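Putative prolyl-tRNA synthetase (Leishmania major, PDB 5XIL) probably charges tRNA(Pro) with L-proline at the expense of ATP, through a class II aminoacyl-tRNA synthetase core followed by anticodon-binding and zinc-binding C-terminal domains. Local coordinates at residues W41-V45 with V288-Q292; V283-R287 with E396-M402; C443-V447 with C493-C498; W420-V424 with D450-S455. All blocks are in the same frame, centred on the assembly; numbering follows the deposited sequence. Where two conformers were deposited one is given.

Interaction 1: residues W41-V45 with V288-Q292; sequences WAYYV and VASTQ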
loop_
_atom_site.group_PDB
_atom_site.type_symbol
_atom_site.label_atom_id
_atom_site.label_comp_id
_atom_site.label_asym_id
_atom_site.label_seq_id
_atom_site.Cartn_x
_atom_site.Cartn_y
_atom_site.Cartn_z
ATOM N N TRP A 41 2.988 15.556 3.841
ATOM C CA TRP A 41 2.774 15.650 5.258
ATOM C C TRP A 41 1.474 15.004 5.705
ATOM O O TRP A 41 1.365 14.413 6.814
ATOM C CB TRP A 41 2.845 17.099 5.692
ATOM C CG TRP A 41 2.940 17.343 7.157
ATOM C CD1 TRP A 41 2.000 17.962 7.961
ATOM C CD2 TRP A 41 4.050 17.001 8.018
ATOM N NE1 TRP A 41 2.468 18.006 9.253
ATOM C CE2 TRP A 41 3.701 17.411 9.319
ATOM C CE3 TRP A 41 5.298 16.391 7.806
ATOM C CZ2 TRP A 41 4.570 17.237 10.420
ATOM C CZ3 TRP A 41 6.171 16.237 8.901
ATOM C CH2 TRP A 41 5.782 16.624 10.191
ATOM N N ALA A 42 0.455 15.168 4.869
ATOM C CA ALA A 42 -0.791 14.476 5.063
ATOM C C ALA A 42 -0.827 13.026 4.530
ATOM O O ALA A 42 -1.347 12.109 5.176
ATOM C CB ALA A 42 -1.912 15.268 4.462
ATOM N N TYR A 43 -0.336 12.815 3.310
ATOM C CA TYR A 43 -0.311 11.476 2.730
ATOM C C TYR A 43 0.377 10.400 3.592
ATOM O O TYR A 43 -0.076 9.261 3.635
ATOM C CB TYR A 43 0.280 11.464 1.298
ATOM C CG TYR A 43 -0.138 10.197 0.575
ATOM C CD1 TYR A 43 -1.420 10.093 0.001
ATOM C CD2 TYR A 43 0.646 9.048 0.607
ATOM C CE1 TYR A 43 -1.828 8.910 -0.614
ATOM C CE2 TYR A 43 0.231 7.863 -0.021
ATOM C CZ TYR A 43 -1.014 7.839 -0.630
ATOM O OH TYR A 43 -1.470 6.690 -1.185
ATOM N N TYR A 44 1.461 10.763 4.267
ATOM C CA TYR A 44 2.179 9.839 5.161
ATOM C C TYR A 44 1.208 9.241 6.134
ATOM O O TYR A 44 1.306 8.049 6.494
ATOM C CB TYR A 44 3.283 10.522 5.937
ATOM C CG TYR A 44 4.095 9.570 6.696
ATOM C CD1 TYR A 44 5.076 8.830 6.051
ATOM C CD2 TYR A 44 3.922 9.406 8.071
ATOM C CE1 TYR A 44 5.844 7.895 6.764
ATOM C CE2 TYR A 44 4.651 8.483 8.801
ATOM C CZ TYR A 44 5.609 7.724 8.141
ATOM O OH TYR A 44 6.347 6.832 8.825
ATOM N N VAL A 45 0.237 10.065 6.564
ATOM C CA VAL A 45 -0.788 9.530 7.485
ATOM C C VAL A 45 -1.579 8.337 6.864
ATOM O O VAL A 45 -1.734 7.332 7.480
ATOM C CB VAL A 45 -1.732 10.635 7.987
ATOM C CG1 VAL A 45 -2.723 10.043 8.917
ATOM C CG2 VAL A 45 -0.943 11.747 8.642
ATOM N N VAL A 288 1.949 8.920 13.363
ATOM C CA VAL A 288 1.749 9.113 11.933
ATOM C C VAL A 288 2.444 10.364 11.445
ATOM O O VAL A 288 2.157 10.885 10.396
ATOM C CB VAL A 288 0.211 9.152 11.581
ATOM C CG1 VAL A 288 -0.450 7.842 11.881
ATOM C CG2 VAL A 288 -0.510 10.308 12.295
ATOM N N ALA A 289 3.374 10.864 12.229
ATOM C CA ALA A 289 4.121 12.055 11.861
ATOM C C ALA A 289 5.314 11.673 10.955
ATOM O O ALA A 289 6.169 10.885 11.369
ATOM C CB ALA A 289 4.620 12.833 13.086
ATOM N N SER A 290 5.325 12.251 9.757
ATOM C CA SER A 290 6.318 11.898 8.775
ATOM C C SER A 290 7.706 12.259 9.334
ATOM O O SER A 290 8.683 11.516 9.136
ATOM C CB SER A 290 6.076 12.697 7.511
ATOM O OG SER A 290 7.034 12.313 6.596
ATOM N N THR A 291 7.781 13.431 9.935
ATOM C CA THR A 291 8.888 13.825 10.808
ATOM C C THR A 291 8.376 13.875 12.234
ATOM O O THR A 291 7.440 14.581 12.514
ATOM C CB THR A 291 9.499 15.147 10.388
ATOM O OG1 THR A 291 10.033 14.957 9.093
ATOM C CG2 THR A 291 10.619 15.624 11.359
ATOM N N GLN A 292 9.047 13.158 13.133
ATOM C CA GLN A 292 8.637 13.094 14.539
ATOM C C GLN A 292 9.433 14.120 15.377
ATOM O O GLN A 292 8.930 14.679 16.356
ATOM C CB GLN A 292 8.906 11.705 15.032
ATOM C CG GLN A 292 7.917 10.652 14.511
ATOM C CD GLN A 292 8.269 9.259 14.964
ATOM O OE1 GLN A 292 9.424 8.839 14.899
ATOM N NE2 GLN A 292 7.292 8.546 15.490
HETATM O O HOH W 1 2.888 13.170 8.656
#

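Interaction 2: residues V283-R287 with E396-M402; sequences VMPPR and EDVHAQM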
loop_
_atom_site.group_PDB
_atom_site.type_symbol
_atom_site.label_atom_id
_atom_site.label_comp_id
_atom_site.label_asym_id
_atom_site.label_seq_id
_atom_site.Cartn_x
_atom_site.Cartn_y
_atom_site.Cartn_z
ATOM N N VAL A 283 -1.214 19.675 15.260
ATOM C CA VAL A 283 -0.511 18.922 16.248
ATOM C C VAL A 283 -0.573 17.470 15.721
ATOM O O VAL A 283 -1.653 16.858 15.750
ATOM C CB VAL A 283 -1.159 19.029 17.646
ATOM C CG1 VAL A 283 -0.438 18.179 18.674
ATOM C CG2 VAL A 283 -1.223 20.501 18.139
ATOM N N MET A 284 0.532 16.929 15.221
ATOM C CA MET A 284 0.522 15.623 14.566
ATOM C C MET A 284 0.670 14.519 15.612
ATOM O O MET A 284 1.658 14.505 16.356
ATOM C CB MET A 284 1.621 15.590 13.481
ATOM C CG MET A 284 1.626 14.483 12.429
ATOM S SD MET A 284 0.073 14.361 11.518
ATOM C CE MET A 284 0.236 15.521 10.184
ATOM N N PRO A 285 -0.269 13.567 15.643
ATOM C CA PRO A 285 -0.025 12.404 16.459
ATOM C C PRO A 285 1.317 11.740 16.030
ATOM O O PRO A 285 1.577 11.524 14.835
ATOM C CB PRO A 285 -1.234 11.486 16.137
ATOM C CG PRO A 285 -2.263 12.429 15.681
ATOM C CD PRO A 285 -1.509 13.392 14.844
ATOM N N PRO A 286 2.157 11.380 17.000
ATOM C CA PRO A 286 3.522 10.961 16.651
ATOM C C PRO A 286 3.653 9.690 15.836
ATOM O O PRO A 286 4.577 9.586 15.031
ATOM C CB PRO A 286 4.209 10.792 18.022
ATOM C CG PRO A 286 3.144 10.626 18.997
ATOM C CD PRO A 286 1.917 11.392 18.458
ATOM N N ARG A 287 2.710 8.758 15.974
ATOM C CA ARG A 287 2.779 7.551 15.225
ATOM C C ARG A 287 2.485 7.750 13.767
ATOM O O ARG A 287 2.787 6.824 12.924
ATOM C CB ARG A 287 1.942 6.417 15.844
ATOM C CG ARG A 287 2.382 6.079 17.285
ATOM C CD ARG A 287 1.321 5.251 17.981
ATOM N NE ARG A 287 1.692 4.906 19.371
ATOM C CZ ARG A 287 0.926 4.249 20.197
ATOM N NH1 ARG A 287 -0.262 3.848 19.792
ATOM N NH2 ARG A 287 1.366 3.986 21.444
ATOM N N GLU A 396 6.142 8.219 22.815
ATOM C CA GLU A 396 5.032 7.387 23.232
ATOM C C GLU A 396 4.220 8.095 24.269
ATOM O O GLU A 396 2.997 7.955 24.306
ATOM C CB GLU A 396 5.518 5.997 23.716
ATOM C CG GLU A 396 5.865 5.097 22.569
ATOM C CD GLU A 396 4.614 4.676 21.768
ATOM O OE1 GLU A 396 3.858 3.804 22.226
ATOM O OE2 GLU A 396 4.361 5.212 20.679
ATOM N N ASP A 397 4.870 8.861 25.162
ATOM C CA ASP A 397 4.127 9.669 26.116
ATOM C C ASP A 397 3.294 10.748 25.429
ATOM O O ASP A 397 2.148 11.009 25.836
ATOM C CB ASP A 397 5.055 10.304 27.166
ATOM C CG ASP A 397 4.293 11.115 28.138
ATOM O OD1 ASP A 397 3.481 10.557 28.917
ATOM O OD2 ASP A 397 4.437 12.331 28.053
ATOM N N VAL A 398 3.865 11.375 24.427
ATOM C CA VAL A 398 3.113 12.314 23.635
ATOM C C VAL A 398 1.810 11.667 23.073
ATOM O O VAL A 398 0.728 12.293 23.227
ATOM C CB VAL A 398 3.930 12.894 22.507
ATOM C CG1 VAL A 398 3.005 13.632 21.487
ATOM C CG2 VAL A 398 5.017 13.839 23.044
ATOM N N HIS A 399 1.921 10.507 22.450
ATOM C CA HIS A 399 0.706 9.786 22.009
ATOM C C HIS A 399 -0.309 9.644 23.149
ATOM O O HIS A 399 -1.520 10.003 23.002
ATOM C CB HIS A 399 1.000 8.396 21.486
ATOM C CG HIS A 399 -0.218 7.661 21.029
ATOM N ND1 HIS A 399 -0.756 7.845 19.761
ATOM C CD2 HIS A 399 -1.080 6.854 21.689
ATOM C CE1 HIS A 399 -1.864 7.128 19.652
ATOM N NE2 HIS A 399 -2.110 6.554 20.816
ATOM N N ALA A 400 0.161 9.126 24.270
ATOM C CA ALA A 400 -0.690 8.886 25.403
ATOM C C ALA A 400 -1.388 10.145 25.884
ATOM O O ALA A 400 -2.585 10.108 26.223
ATOM C CB ALA A 400 0.062 8.189 26.570
ATOM N N GLN A 401 -0.664 11.224 25.976
ATOM C CA GLN A 401 -1.203 12.449 26.454
ATOM C C GLN A 401 -2.235 13.065 25.497
ATOM O O GLN A 401 -3.243 13.595 25.910
ATOM C CB GLN A 401 -0.063 13.401 26.789
ATOM C CG GLN A 401 0.787 12.890 27.953
ATOM C CD GLN A 401 1.858 13.859 28.414
ATOM O OE1 GLN A 401 1.607 15.003 28.595
ATOM N NE2 GLN A 401 3.031 13.361 28.660
ATOM N N MET A 402 -1.941 12.991 24.214
ATOM C CA MET A 402 -2.858 13.555 23.234
ATOM C C MET A 402 -4.174 12.802 23.272
ATOM O O MET A 402 -5.256 13.433 23.118
ATOM C CB MET A 402 -2.249 13.439 21.808
ATOM C CG MET A 402 -1.149 14.437 21.544
ATOM S SD MET A 402 -0.435 14.274 19.901
ATOM C CE MET A 402 -1.862 14.812 18.898
HETATM O O HOH W 2 0.180 8.855 17.272
#

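Interaction 3: residues C443-V447 with C493-C498; sequences CENQV and CICKGC. With ZN (zinc ion), chain B.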
loop_
_atom_site.group_PDB
_atom_site.type_symbol
_atom_site.label_atom_id
_atom_site.label_comp_id
_atom_site.label_asym_id
_atom_site.label_seq_id
_atom_site.Cartn_x
_atom_site.Cartn_y
_atom_site.Cartn_z
ATOM N N CYS A 443 -40.024 8.488 17.160
ATOM C CA CYS A 443 -39.489 9.317 18.238
ATOM C C CYS A 443 -38.173 9.951 17.821
ATOM O O CYS A 443 -37.959 11.143 18.046
ATOM C CB CYS A 443 -39.319 8.526 19.509
ATOM S SG CYS A 443 -40.908 7.881 20.240
ATOM N N GLU A 444 -37.322 9.160 17.187
ATOM C CA GLU A 444 -36.077 9.694 16.561
ATOM C C GLU A 444 -36.363 10.794 15.574
ATOM O O GLU A 444 -35.671 11.844 15.538
ATOM C CB GLU A 444 -35.326 8.534 15.893
ATOM C CG GLU A 444 -34.087 8.879 15.154
ATOM C CD GLU A 444 -33.347 7.607 14.710
ATOM O OE1 GLU A 444 -33.885 6.453 14.900
ATOM O OE2 GLU A 444 -32.210 7.766 14.196
ATOM N N ASN A 445 -37.377 10.590 14.753
ATOM C CA ASN A 445 -37.764 11.602 13.782
ATOM C C ASN A 445 -38.264 12.915 14.454
ATOM O O ASN A 445 -37.980 14.019 14.004
ATOM C CB ASN A 445 -38.889 11.001 12.915
ATOM C CG ASN A 445 -38.360 10.161 11.768
ATOM O OD1 ASN A 445 -37.273 10.380 11.276
ATOM N ND2 ASN A 445 -39.143 9.210 11.316
ATOM N N GLN A 446 -39.077 12.751 15.498
ATOM C CA GLN A 446 -39.603 13.875 16.229
ATOM C C GLN A 446 -38.458 14.685 16.907
ATOM O O GLN A 446 -38.420 15.906 16.843
ATOM C CB GLN A 446 -40.557 13.398 17.302
ATOM C CG GLN A 446 -41.435 14.561 17.788
ATOM C CD GLN A 446 -42.169 14.262 19.051
ATOM O OE1 GLN A 446 -42.782 13.189 19.195
ATOM N NE2 GLN A 446 -42.132 15.204 19.993
ATOM N N VAL A 447 -37.505 13.970 17.496
ATOM C CA VAL A 447 -36.330 14.671 18.073
ATOM C C VAL A 447 -35.652 15.566 17.034
ATOM O O VAL A 447 -35.352 16.731 17.315
ATOM C CB VAL A 447 -35.375 13.673 18.704
ATOM C CG1 VAL A 447 -34.039 14.371 19.046
ATOM C CG2 VAL A 447 -36.013 13.041 19.924
ATOM N N CYS A 493 -38.990 7.975 27.340
ATOM C CA CYS A 493 -38.347 8.372 26.079
ATOM C C CYS A 493 -38.202 9.911 25.961
ATOM O O CYS A 493 -39.060 10.662 26.379
ATOM C CB CYS A 493 -39.129 7.740 24.946
ATOM S SG CYS A 493 -38.603 8.155 23.319
ATOM N N ILE A 494 -37.087 10.390 25.375
ATOM C CA ILE A 494 -36.735 11.823 25.442
ATOM C C ILE A 494 -37.625 12.782 24.693
ATOM O O ILE A 494 -37.658 13.981 25.048
ATOM C CB ILE A 494 -35.241 12.049 24.994
ATOM C CG1 ILE A 494 -34.715 13.482 25.323
ATOM C CG2 ILE A 494 -35.141 11.739 23.489
ATOM C CD1 ILE A 494 -34.888 13.873 26.789
ATOM N N CYS A 495 -38.308 12.333 23.636
ATOM C CA CYS A 495 -39.002 13.249 22.775
ATOM C C CYS A 495 -40.108 13.990 23.521
ATOM O O CYS A 495 -40.656 13.525 24.514
ATOM C CB CYS A 495 -39.549 12.669 21.448
ATOM S SG CYS A 495 -40.345 11.090 21.578
ATOM N N LYS A 496 -40.344 15.181 23.016
ATOM C CA LYS A 496 -41.237 16.147 23.642
ATOM C C LYS A 496 -42.642 15.586 23.647
ATOM O O LYS A 496 -43.175 15.263 22.587
ATOM C CB LYS A 496 -41.205 17.415 22.876
ATOM C CG LYS A 496 -41.921 18.539 23.593
ATOM C CD LYS A 496 -41.917 19.785 22.752
ATOM C CE LYS A 496 -42.922 19.722 21.629
ATOM N NZ LYS A 496 -42.660 20.810 20.644
ATOM N N GLY A 497 -43.208 15.488 24.831
ATOM C CA GLY A 497 -44.506 14.875 25.024
ATOM C C GLY A 497 -44.489 13.361 25.159
ATOM O O GLY A 497 -45.521 12.790 25.467
ATOM N N CYS A 498 -43.344 12.690 24.935
ATOM C CA CYS A 498 -43.313 11.218 24.886
ATOM C C CYS A 498 -43.447 10.682 26.247
ATOM O O CYS A 498 -43.188 11.395 27.201
ATOM C CB CYS A 498 -42.060 10.671 24.156
ATOM S SG CYS A 498 -42.171 11.320 22.499
HETATM ZN ZN ZN B . -40.387 7.055 22.205
#

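Interaction 4: residues W420-V424 with D450-S455; sequences WTEFV and DSAEES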
loop_
_atom_site.group_PDB
_atom_site.type_symbol
_atom_site.label_atom_id
_atom_site.label_comp_id
_atom_site.label_asym_id
_atom_site.label_seq_id
_atom_site.Cartn_x
_atom_site.Cartn_y
_atom_site.Cartn_z
ATOM N N TRP A 420 -36.703 17.051 27.921
ATOM C CA TRP A 420 -36.716 17.635 26.632
ATOM C C TRP A 420 -36.234 19.092 26.657
ATOM O O TRP A 420 -35.595 19.530 25.732
ATOM C CB TRP A 420 -38.071 17.484 25.896
ATOM C CG TRP A 420 -37.987 18.235 24.641
ATOM C CD1 TRP A 420 -38.467 19.474 24.382
ATOM C CD2 TRP A 420 -37.176 17.881 23.478
ATOM N NE1 TRP A 420 -38.100 19.863 23.151
ATOM C CE2 TRP A 420 -37.305 18.911 22.568
ATOM C CE3 TRP A 420 -36.447 16.765 23.117
ATOM C CZ2 TRP A 420 -36.636 18.918 21.338
ATOM C CZ3 TRP A 420 -35.794 16.771 21.901
ATOM C CH2 TRP A 420 -35.930 17.827 21.011
ATOM N N THR A 421 -36.579 19.851 27.701
ATOM C CA THR A 421 -36.330 21.259 27.678
ATOM C C THR A 421 -34.845 21.577 27.728
ATOM O O THR A 421 -34.462 22.673 27.394
ATOM C CB THR A 421 -37.010 22.032 28.847
ATOM O OG1 THR A 421 -36.848 21.298 30.076
ATOM C CG2 THR A 421 -38.457 22.218 28.614
ATOM N N GLU A 422 -34.037 20.639 28.168
ATOM C CA GLU A 422 -32.597 20.846 28.225
ATOM C C GLU A 422 -31.850 20.363 26.980
ATOM O O GLU A 422 -30.624 20.566 26.887
ATOM C CB GLU A 422 -32.018 20.234 29.527
ATOM C CG GLU A 422 -32.132 18.735 29.693
ATOM C CD GLU A 422 -31.631 18.208 31.043
ATOM O OE1 GLU A 422 -31.027 19.019 31.818
ATOM O OE2 GLU A 422 -31.804 17.008 31.335
ATOM N N PHE A 423 -32.576 19.753 26.046
ATOM C CA PHE A 423 -31.982 19.112 24.842
ATOM C C PHE A 423 -31.379 20.135 23.907
ATOM O O PHE A 423 -30.165 20.130 23.678
ATOM C CB PHE A 423 -33.060 18.318 24.104
ATOM C CG PHE A 423 -32.532 17.365 23.029
ATOM C CD1 PHE A 423 -32.267 17.816 21.758
ATOM C CD2 PHE A 423 -32.320 16.024 23.346
ATOM C CE1 PHE A 423 -31.776 16.941 20.782
ATOM C CE2 PHE A 423 -31.834 15.127 22.416
ATOM C CZ PHE A 423 -31.581 15.588 21.115
ATOM N N VAL A 424 -32.166 21.055 23.382
ATOM C CA VAL A 424 -31.587 22.058 22.481
ATOM C C VAL A 424 -30.577 23.025 23.116
ATOM O O VAL A 424 -29.588 23.399 22.506
ATOM C CB VAL A 424 -32.641 22.850 21.691
ATOM C CG1 VAL A 424 -32.014 23.967 20.866
ATOM C CG2 VAL A 424 -33.354 21.891 20.729
ATOM N N ASP A 450 -38.122 18.593 16.029
ATOM C CA ASP A 450 -38.381 19.521 17.155
ATOM C C ASP A 450 -37.105 20.281 17.484
ATOM O O ASP A 450 -37.120 21.503 17.777
ATOM C CB ASP A 450 -38.826 18.737 18.408
ATOM C CG ASP A 450 -40.279 18.207 18.337
ATOM O OD1 ASP A 450 -40.987 18.532 17.376
ATOM O OD2 ASP A 450 -40.696 17.513 19.260
ATOM N N SER A 451 -35.984 19.573 17.455
ATOM C CA SER A 451 -34.682 20.247 17.682
ATOM C C SER A 451 -34.346 21.248 16.536
ATOM O O SER A 451 -33.889 22.395 16.798
ATOM C CB SER A 451 -33.552 19.249 17.930
ATOM O OG SER A 451 -33.258 18.461 16.780
ATOM N N ALA A 452 -34.576 20.886 15.287
ATOM C CA ALA A 452 -34.370 21.836 14.207
ATOM C C ALA A 452 -35.286 23.066 14.327
ATOM O O ALA A 452 -34.842 24.199 14.150
ATOM C CB ALA A 452 -34.475 21.215 12.834
ATOM N N GLU A 453 -36.525 22.830 14.684
ATOM C CA GLU A 453 -37.512 23.923 14.797
ATOM C C GLU A 453 -37.166 24.848 15.998
ATOM O O GLU A 453 -37.162 26.077 15.841
ATOM C CB GLU A 453 -38.918 23.297 14.894
ATOM C CG GLU A 453 -40.069 24.286 14.856
ATOM C CD GLU A 453 -40.106 25.103 13.576
ATOM O OE1 GLU A 453 -40.048 24.508 12.473
ATOM O OE2 GLU A 453 -40.215 26.353 13.673
ATOM N N GLU A 454 -36.804 24.291 17.165
ATOM C CA GLU A 454 -36.414 25.119 18.299
ATOM C C GLU A 454 -35.110 25.872 18.097
ATOM O O GLU A 454 -34.888 26.852 18.774
ATOM C CB GLU A 454 -36.333 24.313 19.623
ATOM C CG GLU A 454 -37.669 23.720 20.078
ATOM C CD GLU A 454 -37.579 22.906 21.346
ATOM O OE1 GLU A 454 -36.501 22.952 21.972
ATOM O OE2 GLU A 454 -38.538 22.197 21.775
ATOM N N SER A 455 -34.207 25.392 17.243
ATOM C CA SER A 455 -32.834 25.966 17.148
ATOM C C SER A 455 -32.860 27.248 16.407
ATOM O O SER A 455 -32.038 28.134 16.625
ATOM C CB SER A 455 -31.898 25.041 16.379
ATOM O OG SER A 455 -31.658 23.922 17.208
HETATM O O HOH W 3 -34.999 21.479 23.793
#

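Interaction 1: residues W41-V45 with V288-Q292
Y44 and S290 meet ring against backbone: the CA of S290 sits over one face of the phenol ring, 3.8 Å from its centroid and 21° off the ring normal, a CH-pi contact. CG of Y44, anti to its own backbone N (chi1 -173°), carries the ring off helix 40-60 to this point. O of V288 comes to the ring edge, near its plane, 3.3 Å from CD2 of Y44. W41 reaches the same segment one helical turn earlier; its CZ3 approaches N of T291 at 3.4 Å, and CB of T291 lies at the indole edge. The aliphatic part is a valine pair: CG2 of V45 and CG2 of V288 touch at 4.0 Å, and M272 of helix 267-276 packs on both.

The polar part runs through one water. It donates to O of W41 (2.7 Å) and to O of V288, and accepts from N of S290 at 2.8 Å. Elsewhere the indole NE1 of W41 is bonded to O of K350, whose side chain also makes a cation-pi contact with W41, and E58 and E63 of the second subunit pack on Y44 and S290.

Helix 40-60, probably the class II motif 1 helix, is thus joined to the linker entering the anticodon-binding domain at strand 293-297. The bridging water satisfies two carbonyls and an amide without direct polar contact, while the buried O of T291 has no partner in the model.

Interaction 2: residues V283-R287 with E396-M402
The linker between the class II core and the anticodon-binding domain lies against helix 387-412, which follows the last strand of that second domain. R287 reaches the helix with an extended chain and takes E396 side-on. Its NE bonds OE2 of E396 at 3.0 Å through the syn lone pair, nearly in the guanidinium plane, and NH2 meets OE1 of E396 at 2.6 Å and a less straight 145°. The carboxylate can answer both because its chain bends at chi2 (-69°). One face of the same guanidinium lies flat on the H399 ring, centres 3.7 Å apart and planes 8° from parallel. A water takes N-H of R287 and bonds ND1 of H399.

Further along, the contact turns apolar. CG of P286 rests 3.7 Å from N of H399 and touches CG1 of V398. CE of M402 packs against CG1 of V283 at 3.7 Å and crosses the P285 ring at its CG.

NH1 of R287 is bonded to O of Q188, and NE2 of H399 weakly to O of E187. Salt bridge, stack and the Q188 bond fix the rotation of the guanidinium, whose positive charge may disfavour protonation of H399.

Interaction 3: residues C443-V447 with C493-C498
C443 and C493 aim their sulfurs at one zinc ion by different torsions: SG of C443 lies anti to its carbonyl carbon (chi1 -64°), SG of C493 anti to its backbone N (chi1 176°). The metal bonds are 2.2 Å from SG of C443 and 2.4 Å from SG of C493, and the two sulfurs stand 3.9 Å apart. C495, with its SG between backbone N and carbonyl carbon, packs that sulfur 3.5 Å from CB of C443, near the zinc ion but beyond bonding distance. It is instead joined to SG of C498 in a disulfide at 2.1 Å, closing a type II beta turn in which N of C498 bonds O of C495.

This is the zinc site of the prolyl-tRNA synthetase C-terminal domain: C438, just after strand 432-437, gives the third sulfur, and one further atom from outside the two segments also binds the metal. The disulfide staples the loop between strands 475-480 and 504-509 internally, while the zinc ion ties it to the first turn of helix 441-455.

Next to them Q446 extends across to the turn. Its NE2 donates to O of K496 at 2.8 Å and 162°, arriving in the carbonyl plane on a lone pair; D450 takes the second bond from NE2. One turn along the helix from C443, CG2 of V447 touches CG2 of I494 and CB of C495, both at 3.9 Å, while W420 and F423 pack on V447.

Interaction 4: residues W420-V424 with D450-S455
Residues 420-424 run into helix 423-428, with N of F423 bonded to O of W420, and lie against the last turn of helix 441-455, V424 and S451 being the nearest CA pair at 6.0 Å. Both belong to the zinc-binding C-terminal domain of prolyl-tRNA synthetase, where the start of helix 423-428 and the residues before it pack on the end of helix 441-455. The polar link is made by W420, whose NE1 donates to OE2 of E454 at 2.7 Å and 168°. The oxygen lies in the indole plane, but is met on its syn side 27° out of the carboxylate plane, and the two planes stand 74° apart. The E454 chain, extended beyond CG, brings the carboxylate to the indole edge.

CZ2 of W420 lies 3.7 Å from CB of D450. CG2 of V424 touches both CA of S451, at 3.7 Å, and OE1 of E454, while its CG1 touches OG of S455, itself bonded to O of S451 and to R510.

The other carboxylate oxygen is served by a water that sits over one face of the indole, accepts from N of V424, and donates to O of W420 and, at 2.8 Å, to OE1 of E454.

The four contacts form two pairs. Interactions 1 and 2 share the linker 283-292 and touch directly: M284 packs on W41, V45 and A289, and NE2 of Q292 lies 2.9 Å from O of P286, probably a hydrogen bond. Both lie away from the known metal sites, across the chain's centre from interaction 3; the centres of interactions 1 and 3 are 44 Å apart. Interactions 3 and 4 both use helix 441-455, their centres 10 Å apart, and meet where CZ of F423 lies 3.4 Å from CG1 of V447. The zinc ion of interaction 3 is about 11 Å from the side chain of W420; a magnesium ion lies about 8 Å from that of I494 and one about 10 Å from that of W420.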